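PDB 7JPJ: diaminopimelate decarboxylase from Phaeodactylum tricornutum, which probably catalyses the pyridoxal 5'-phosphate-dependent decarboxylation of diaminopimelate, the step of lysine biosynthesis that yields lysine. Local coordinates for residues L320-T332 with L362-Q376. Residues are numbered along the deposited sequence; the frame is centred on the assembly and turned at random.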
ATOM      1  N   LEU A 320       1.819  -4.905  -4.379  1.00 16.63           N
ATOM      2  CA  LEU A 320       1.913  -3.458  -4.512  1.00 17.63           C
ATOM      3  C   LEU A 320       3.230  -2.992  -5.119  1.00 17.61           C
ATOM      4  O   LEU A 320       3.296  -1.865  -5.622  1.00 18.19           O
ATOM      5  CB  LEU A 320       1.723  -2.798  -3.139  1.00 17.92           C
ATOM      6  CG  LEU A 320       1.862  -1.279  -3.027  1.00 18.57           C
ATOM      7  CD1 LEU A 320       0.699  -0.568  -3.702  1.00 19.12           C
ATOM      8  CD2 LEU A 320       1.998  -0.859  -1.574  1.00 18.71           C
ATOM      9  N   ARG A 321       4.263  -3.835  -5.106  1.00 18.25           N
ATOM     10  CA  ARG A 321       5.579  -3.411  -5.581  1.00 18.16           C
ATOM     11  C   ARG A 321       5.582  -2.866  -7.008  1.00 18.67           C
ATOM     12  O   ARG A 321       6.367  -1.939  -7.274  1.00 19.22           O
ATOM     13  CB  ARG A 321       6.570  -4.571  -5.429  1.00 16.62           C
ATOM     14  CG  ARG A 321       6.724  -5.053  -3.991  1.00 16.06           C
ATOM     15  CD  ARG A 321       8.001  -5.857  -3.768  1.00 15.46           C
ATOM     16  NE  ARG A 321       8.676  -6.207  -5.016  1.00 14.95           N
ATOM     17  CZ  ARG A 321       9.882  -5.771  -5.369  1.00 15.08           C
ATOM     18  NH1 ARG A 321      10.566  -4.963  -4.568  1.00 15.32           N
ATOM     19  NH2 ARG A 321      10.407  -6.147  -6.526  1.00 15.49           N
ATOM     20  N   PRO A 322       4.781  -3.372  -7.957  1.00 17.03           N
ATOM     21  CA  PRO A 322       4.717  -2.697  -9.265  1.00 17.43           C
ATOM     22  C   PRO A 322       4.235  -1.259  -9.183  1.00 18.02           C
ATOM     23  O   PRO A 322       4.816  -0.384  -9.836  1.00 18.60           O
ATOM     24  CB  PRO A 322       3.743  -3.575 -10.062  1.00 17.26           C
ATOM     25  CG  PRO A 322       3.885  -4.912  -9.466  1.00 16.84           C
ATOM     26  CD  PRO A 322       4.108  -4.682  -7.998  1.00 16.72           C
ATOM     27  N   SER A 323       3.186  -0.987  -8.401  1.00 18.09           N
ATOM     28  CA  SER A 323       2.694   0.384  -8.281  1.00 18.82           C
ATOM     29  C   SER A 323       3.620   1.252  -7.443  1.00 19.12           C
ATOM     30  O   SER A 323       3.751   2.451  -7.711  1.00 20.05           O
ATOM     31  CB  SER A 323       1.289   0.400  -7.673  1.00 18.70           C
ATOM     32  OG  SER A 323       0.354  -0.260  -8.503  1.00 18.70           O
ATOM     33  N   LEU A 324       4.269   0.676  -6.430  1.00 18.21           N
ATOM     34  CA  LEU A 324       5.011   1.488  -5.473  1.00 18.56           C
ATOM     35  C   LEU A 324       6.407   1.838  -5.974  1.00 18.72           C
ATOM     36  O   LEU A 324       6.897   2.944  -5.724  1.00 19.25           O
ATOM     37  CB  LEU A 324       5.093   0.765  -4.129  1.00 17.99           C
ATOM     38  CG  LEU A 324       5.652   1.576  -2.960  1.00 18.41           C
ATOM     39  CD1 LEU A 324       4.931   2.911  -2.833  1.00 19.43           C
ATOM     40  CD2 LEU A 324       5.540   0.781  -1.671  1.00 18.02           C
ATOM     41  N   TYR A 325       7.062   0.918  -6.679  1.00 20.09           N
ATOM     42  CA  TYR A 325       8.427   1.131  -7.137  1.00 19.81           C
ATOM     43  C   TYR A 325       8.598   1.051  -8.645  1.00 19.72           C
ATOM     44  O   TYR A 325       9.641   1.479  -9.149  1.00 19.59           O
ATOM     45  CB  TYR A 325       9.378   0.110  -6.489  1.00 18.78           C
ATOM     46  CG  TYR A 325       9.204  -0.057  -4.997  1.00 18.96           C
ATOM     47  CD1 TYR A 325       9.367   1.019  -4.135  1.00 19.68           C
ATOM     48  CD2 TYR A 325       8.888  -1.298  -4.448  1.00 18.08           C
ATOM     49  CE1 TYR A 325       9.214   0.871  -2.769  1.00 19.75           C
ATOM     50  CE2 TYR A 325       8.733  -1.458  -3.085  1.00 18.22           C
ATOM     51  CZ  TYR A 325       8.897  -0.369  -2.248  1.00 19.12           C
ATOM     52  OH  TYR A 325       8.744  -0.515  -0.887  1.00 19.27           O
ATOM     53  N   GLY A 326       7.616   0.533  -9.378  1.00 20.18           N
ATOM     54  CA  GLY A 326       7.844   0.203 -10.768  1.00 19.98           C
ATOM     55  C   GLY A 326       8.631  -1.074 -10.935  1.00 18.82           C
ATOM     56  O   GLY A 326       9.382  -1.217 -11.907  1.00 18.64           O
ATOM     57  N   ALA A 327       8.486  -2.007  -9.997  1.00 18.38           N
ATOM     58  CA  ALA A 327       9.248  -3.245 -10.012  1.00 17.28           C
ATOM     59  C   ALA A 327       8.625  -4.239 -10.982  1.00 17.32           C
ATOM     60  O   ALA A 327       7.409  -4.455 -10.971  1.00 17.61           O
ATOM     61  CB  ALA A 327       9.308  -3.847  -8.610  1.00 16.54           C
ATOM     62  N   VAL A 328       9.464  -4.841 -11.816  1.00 17.63           N
ATOM     63  CA  VAL A 328       9.038  -5.887 -12.734  1.00 17.76           C
ATOM     64  C   VAL A 328       9.123  -7.225 -12.014  1.00 17.38           C
ATOM     65  O   VAL A 328      10.106  -7.506 -11.317  1.00 17.25           O
ATOM     66  CB  VAL A 328       9.903  -5.886 -14.006  1.00 18.80           C
ATOM     67  CG1 VAL A 328       9.341  -6.854 -15.042  1.00 19.15           C
ATOM     68  CG2 VAL A 328       9.997  -4.482 -14.578  1.00 19.48           C
ATOM     69  N   HIS A 329       8.085  -8.045 -12.170  1.00 18.82           N
ATOM     70  CA  HIS A 329       8.050  -9.400 -11.651  1.00 19.02           C
ATOM     71  C   HIS A 329       7.972 -10.398 -12.801  1.00 20.05           C
ATOM     72  O   HIS A 329       7.382 -10.103 -13.846  1.00 20.52           O
ATOM     73  CB  HIS A 329       6.853  -9.617 -10.718  1.00 18.94           C
ATOM     74  CG  HIS A 329       6.968  -8.903  -9.407  1.00 18.06           C
ATOM     75  ND1 HIS A 329       6.814  -9.541  -8.195  1.00 18.03           N
ATOM     76  CD2 HIS A 329       7.210  -7.602  -9.120  1.00 17.48           C
ATOM     77  CE1 HIS A 329       6.965  -8.667  -7.217  1.00 17.00           C
ATOM     78  NE2 HIS A 329       7.206  -7.483  -7.750  1.00 16.84           N
ATOM     79  N   PRO A 330       8.564 -11.582 -12.642  1.00 19.25           N
ATOM     80  CA  PRO A 330       8.429 -12.618 -13.676  1.00 19.74           C
ATOM     81  C   PRO A 330       6.987 -13.096 -13.764  1.00 20.31           C
ATOM     82  O   PRO A 330       6.355 -13.394 -12.748  1.00 20.53           O
ATOM     83  CB  PRO A 330       9.368 -13.734 -13.198  1.00 19.89           C
ATOM     84  CG  PRO A 330      10.180 -13.139 -12.089  1.00 19.74           C
ATOM     85  CD  PRO A 330       9.365 -12.042 -11.497  1.00 19.07           C
ATOM     86  N   ILE A 331       6.471 -13.171 -14.987  1.00 19.84           N
ATOM     87  CA  ILE A 331       5.066 -13.475 -15.229  1.00 20.22           C
ATOM     88  C   ILE A 331       4.970 -14.632 -16.211  1.00 20.06           C
ATOM     89  O   ILE A 331       5.550 -14.580 -17.300  1.00 19.85           O
ATOM     90  CB  ILE A 331       4.307 -12.246 -15.761  1.00 20.28           C
ATOM     91  CG1 ILE A 331       4.330 -11.128 -14.718  1.00 19.98           C
ATOM     92  CG2 ILE A 331       2.886 -12.623 -16.129  1.00 20.51           C
ATOM     93  CD1 ILE A 331       3.960  -9.774 -15.261  1.00 20.02           C
ATOM     94  N   THR A 332       4.240 -15.674 -15.823  1.00 19.72           N
ATOM     95  CA  THR A 332       3.986 -16.827 -16.671  1.00 19.61           C
ATOM     96  C   THR A 332       2.489 -17.085 -16.714  1.00 19.70           C
ATOM     97  O   THR A 332       1.811 -17.029 -15.683  1.00 19.89           O
ATOM     98  CB  THR A 332       4.720 -18.076 -16.160  1.00 19.93           C
ATOM     99  OG1 THR A 332       6.135 -17.873 -16.256  1.00 20.00           O
ATOM    100  CG2 THR A 332       4.337 -19.299 -16.977  1.00 21.00           C
ATOM    101  N   LEU A 362      -1.494  -1.119 -12.142  1.00 20.98           N
ATOM    102  CA  LEU A 362      -0.805  -1.685 -13.290  1.00 21.04           C
ATOM    103  C   LEU A 362       0.157  -2.766 -12.814  1.00 20.12           C
ATOM    104  O   LEU A 362       0.895  -2.560 -11.843  1.00 19.58           O
ATOM    105  CB  LEU A 362      -0.064  -0.588 -14.056  1.00 21.67           C
ATOM    106  CG  LEU A 362       0.848  -0.969 -15.218  1.00 21.91           C
ATOM    107  CD1 LEU A 362       0.090  -1.803 -16.230  1.00 22.83           C
ATOM    108  CD2 LEU A 362       1.397   0.291 -15.858  1.00 22.47           C
ATOM    109  N   MET A 363       0.144  -3.915 -13.489  1.00 22.24           N
ATOM    110  CA  MET A 363       0.982  -5.046 -13.109  1.00 21.60           C
ATOM    111  C   MET A 363       2.207  -5.219 -13.997  1.00 21.98           C
ATOM    112  O   MET A 363       3.098  -5.999 -13.646  1.00 21.55           O
ATOM    113  CB  MET A 363       0.161  -6.340 -13.123  1.00 21.48           C
ATOM    114  CG  MET A 363      -0.879  -6.423 -12.018  1.00 20.82           C
ATOM    115  SD  MET A 363      -0.172  -6.158 -10.381  1.00 20.13           S
ATOM    116  CE  MET A 363      -0.665  -7.663  -9.537  1.00 19.17           C
ATOM    117  N   THR A 364       2.277  -4.525 -15.133  1.00 19.63           N
ATOM    118  CA  THR A 364       3.429  -4.580 -16.034  1.00 20.39           C
ATOM    119  C   THR A 364       3.895  -3.161 -16.331  1.00 21.23           C
ATOM    120  O   THR A 364       3.653  -2.632 -17.423  1.00 21.72           O
ATOM    121  CB  THR A 364       3.087  -5.315 -17.331  1.00 20.50           C
ATOM    122  OG1 THR A 364       1.866  -4.793 -17.871  1.00 20.37           O
ATOM    123  CG2 THR A 364       2.934  -6.801 -17.079  1.00 19.98           C
ATOM    124  N   PRO A 365       4.569  -2.515 -15.385  1.00 21.79           N
ATOM    125  CA  PRO A 365       5.036  -1.146 -15.611  1.00 22.02           C
ATOM    126  C   PRO A 365       6.413  -1.100 -16.261  1.00 22.45           C
ATOM    127  O   PRO A 365       7.150  -2.088 -16.314  1.00 22.30           O
ATOM    128  CB  PRO A 365       5.089  -0.570 -14.189  1.00 21.19           C
ATOM    129  CG  PRO A 365       5.460  -1.747 -13.349  1.00 20.42           C
ATOM    130  CD  PRO A 365       4.858  -2.973 -14.013  1.00 20.71           C
ATOM    131  N   ALA A 366       6.745   0.083 -16.764  1.00 20.88           N
ATOM    132  CA  ALA A 366       8.093   0.319 -17.253  1.00 22.22           C
ATOM    133  C   ALA A 366       9.074   0.240 -16.086  1.00 22.57           C
ATOM    134  O   ALA A 366       8.754   0.687 -14.978  1.00 22.23           O
ATOM    135  CB  ALA A 366       8.189   1.683 -17.937  1.00 23.42           C
ATOM    136  N   PRO A 367      10.264  -0.329 -16.291  1.00 21.07           N
ATOM    137  CA  PRO A 367      11.197  -0.530 -15.173  1.00 21.46           C
ATOM    138  C   PRO A 367      11.519   0.744 -14.403  1.00 22.35           C
ATOM    139  O   PRO A 367      12.116   1.682 -14.944  1.00 23.76           O
ATOM    140  CB  PRO A 367      12.445  -1.095 -15.862  1.00 22.63           C
ATOM    141  CG  PRO A 367      11.911  -1.766 -17.083  1.00 22.19           C
ATOM    142  CD  PRO A 367      10.764  -0.919 -17.544  1.00 21.70           C
ATOM    143  N   GLY A 368      11.113   0.780 -13.133  1.00 21.84           N
ATOM    144  CA  GLY A 368      11.392   1.897 -12.255  1.00 22.75           C
ATOM    145  C   GLY A 368      10.459   3.079 -12.388  1.00 22.76           C
ATOM    146  O   GLY A 368      10.668   4.090 -11.706  1.00 23.69           O
ATOM    147  N   GLU A 369       9.441   2.994 -13.241  1.00 24.28           N
ATOM    148  CA  GLU A 369       8.510   4.094 -13.482  1.00 24.45           C
ATOM    149  C   GLU A 369       7.095   3.532 -13.465  1.00 23.25           C
ATOM    150  O   GLU A 369       6.590   3.062 -14.493  1.00 23.06           O
ATOM    151  CB  GLU A 369       8.817   4.795 -14.804  1.00 25.49           C
ATOM    152  CG  GLU A 369      10.259   5.259 -14.940  1.00 27.01           C
ATOM    153  CD  GLU A 369      10.610   6.348 -13.947  1.00 28.04           C
ATOM    154  OE1 GLU A 369       9.801   7.287 -13.787  1.00 28.11           O
ATOM    155  OE2 GLU A 369      11.693   6.269 -13.328  1.00 28.96           O
ATOM    156  N   PRO A 370       6.419   3.569 -12.312  1.00 23.81           N
ATOM    157  CA  PRO A 370       5.108   2.908 -12.207  1.00 22.45           C
ATOM    158  C   PRO A 370       3.996   3.622 -12.952  1.00 22.41           C
ATOM    159  O   PRO A 370       2.886   3.079 -13.033  1.00 21.46           O
ATOM    160  CB  PRO A 370       4.843   2.894 -10.697  1.00 22.20           C
ATOM    161  CG  PRO A 370       5.604   4.062 -10.177  1.00 23.56           C
ATOM    162  CD  PRO A 370       6.821   4.213 -11.049  1.00 24.52           C
ATOM    163  N   GLU A 371       4.246   4.810 -13.495  1.00 26.90           N
ATOM    164  CA  GLU A 371       3.223   5.542 -14.227  1.00 27.61           C
ATOM    165  C   GLU A 371       3.221   5.238 -15.719  1.00 28.14           C
ATOM    166  O   GLU A 371       2.333   5.722 -16.430  1.00 28.87           O
ATOM    167  CB  GLU A 371       3.399   7.049 -14.014  1.00 28.19           C
ATOM    168  CG  GLU A 371       3.049   7.514 -12.612  1.00 28.22           C
ATOM    169  CD  GLU A 371       2.532   8.940 -12.583  1.00 29.13           C
ATOM    170  OE1 GLU A 371       3.046   9.779 -13.356  1.00 29.79           O
ATOM    171  OE2 GLU A 371       1.607   9.220 -11.786  1.00 29.45           O
ATOM    172  N   GLN A 372       4.178   4.458 -16.209  1.00 25.96           N
ATOM    173  CA  GLN A 372       4.292   4.150 -17.625  1.00 26.60           C
ATOM    174  C   GLN A 372       3.940   2.690 -17.886  1.00 26.48           C
ATOM    175  O   GLN A 372       4.099   1.829 -17.016  1.00 25.78           O
ATOM    176  CB  GLN A 372       5.704   4.448 -18.137  1.00 26.81           C
ATOM    177  CG  GLN A 372       5.841   5.783 -18.859  1.00 27.50           C
ATOM    178  CD  GLN A 372       5.921   6.964 -17.909  1.00 27.81           C
ATOM    179  OE1 GLN A 372       5.931   6.799 -16.689  1.00 27.35           O
ATOM    180  NE2 GLN A 372       5.981   8.168 -18.468  1.00 28.93           N
ATOM    181  N   LEU A 373       3.459   2.425 -19.097  1.00 24.70           N
ATOM    182  CA  LEU A 373       3.054   1.088 -19.506  1.00 24.88           C
ATOM    183  C   LEU A 373       4.213   0.347 -20.157  1.00 25.04           C
ATOM    184  O   LEU A 373       5.079   0.945 -20.805  1.00 25.46           O
ATOM    185  CB  LEU A 373       1.881   1.149 -20.487  1.00 25.84           C
ATOM    186  CG  LEU A 373       0.452   1.185 -19.940  1.00 25.95           C
ATOM    187  CD1 LEU A 373       0.112   2.558 -19.374  1.00 25.72           C
ATOM    188  CD2 LEU A 373      -0.533   0.795 -21.032  1.00 27.14           C
ATOM    189  N   ALA A 374       4.215  -0.973 -19.985  1.00 25.46           N
ATOM    190  CA  ALA A 374       5.184  -1.846 -20.631  1.00 25.67           C
ATOM    191  C   ALA A 374       4.501  -3.166 -20.952  1.00 26.15           C
ATOM    192  O   ALA A 374       3.652  -3.632 -20.187  1.00 25.86           O
ATOM    193  CB  ALA A 374       6.414  -2.079 -19.748  1.00 24.71           C
ATOM    194  N   GLU A 375       4.866  -3.759 -22.084  1.00 24.96           N
ATOM    195  CA  GLU A 375       4.287  -5.016 -22.533  1.00 25.51           C
ATOM    196  C   GLU A 375       5.287  -6.148 -22.346  1.00 25.25           C
ATOM    197  O   GLU A 375       6.484  -5.981 -22.602  1.00 25.11           O
ATOM    198  CB  GLU A 375       3.875  -4.945 -24.005  1.00 26.65           C
ATOM    199  CG  GLU A 375       2.837  -3.891 -24.328  1.00 27.06           C
ATOM    200  CD  GLU A 375       2.417  -3.933 -25.783  1.00 28.02           C
ATOM    201  OE1 GLU A 375       2.931  -4.802 -26.524  1.00 28.33           O
ATOM    202  OE2 GLU A 375       1.573  -3.104 -26.188  1.00 28.44           O
ATOM    203  N   GLN A 376       4.788  -7.303 -21.913  1.00 24.85           N
ATOM    204  CA  GLN A 376       5.583  -8.518 -21.821  1.00 24.48           C
ATOM    205  C   GLN A 376       5.065  -9.543 -22.822  1.00 25.46           C
ATOM    206  O   GLN A 376       3.853  -9.689 -23.005  1.00 26.04           O
ATOM    207  CB  GLN A 376       5.545  -9.102 -20.404  1.00 23.52           C
ATOM    208  CG  GLN A 376       6.020  -8.147 -19.318  1.00 22.21           C
ATOM    209  CD  GLN A 376       6.320  -8.851 -18.002  1.00 21.39           C
ATOM    210  OE1 GLN A 376       6.449 -10.076 -17.952  1.00 21.44           O
ATOM    211  NE2 GLN A 376       6.431  -8.076 -16.926  1.00 20.55           N
TER
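The side-chain amide of Gln-376 has Ile-331 and Val-328 on opposite sides of its plane, neither centred over it. Ile-331 CD1 stands just off the rim, 3.4 Å from Gln-376 NE2, with its side chain crossing the glutamine at about a right angle; Val-328 CG1 approaches the same nitrogen from the other side at 3.7 Å, set farther out beyond the NE2 end. Within 320-332, the Tyr-325 ring takes Leu-324 CG on one face, while Ala-327 O meets the edge of the His-329 ring in plane. A weak bond from Arg-321 NE reaches His-329 NE2.

Val-328 holds CG1 opposite its own backbone nitrogen (chi1 -172°), which turns that methyl to the glutamine and CG2 alongside the Pro-367 ring. Ile-331 CD1 also touches Thr-364 CG2, at 3.6 Å, where the two side chains cross at about a right angle; the Thr-364 hydroxyl is occupied elsewhere, donating to Ala-374 O and also bonded to Val-352 N.

Further along, prolines pack against the short helix 321-325. Pro-365 CG is 4.1 Å from Pro-322 CB, and Pro-370 sets CB against both the Pro-322 and Ser-323 carbonyl oxygens, and CG against the latter. Gly-326 leaves the helix with positive phi, its CA close against the Gly-368 to Pro-370 backbone. Its carbonyl accepts the one hydrogen bond between the segments, from Gly-368 N (2.9 Å, 168° at the hydrogen), the donor standing 30° from the carbonyl plane. Gly-368 is the third residue of a type II turn, Ala-366 to Glu-369.

Arg-321 on this helix touches the bound D-lysine, and the Tyr-325 side chain is about 4 Å from it. The contact thus packs a helix of the ligand pocket against a proline-rich loop, both within the C-terminal beta domain that accompanies the TIM barrel in fold-type III decarboxylases.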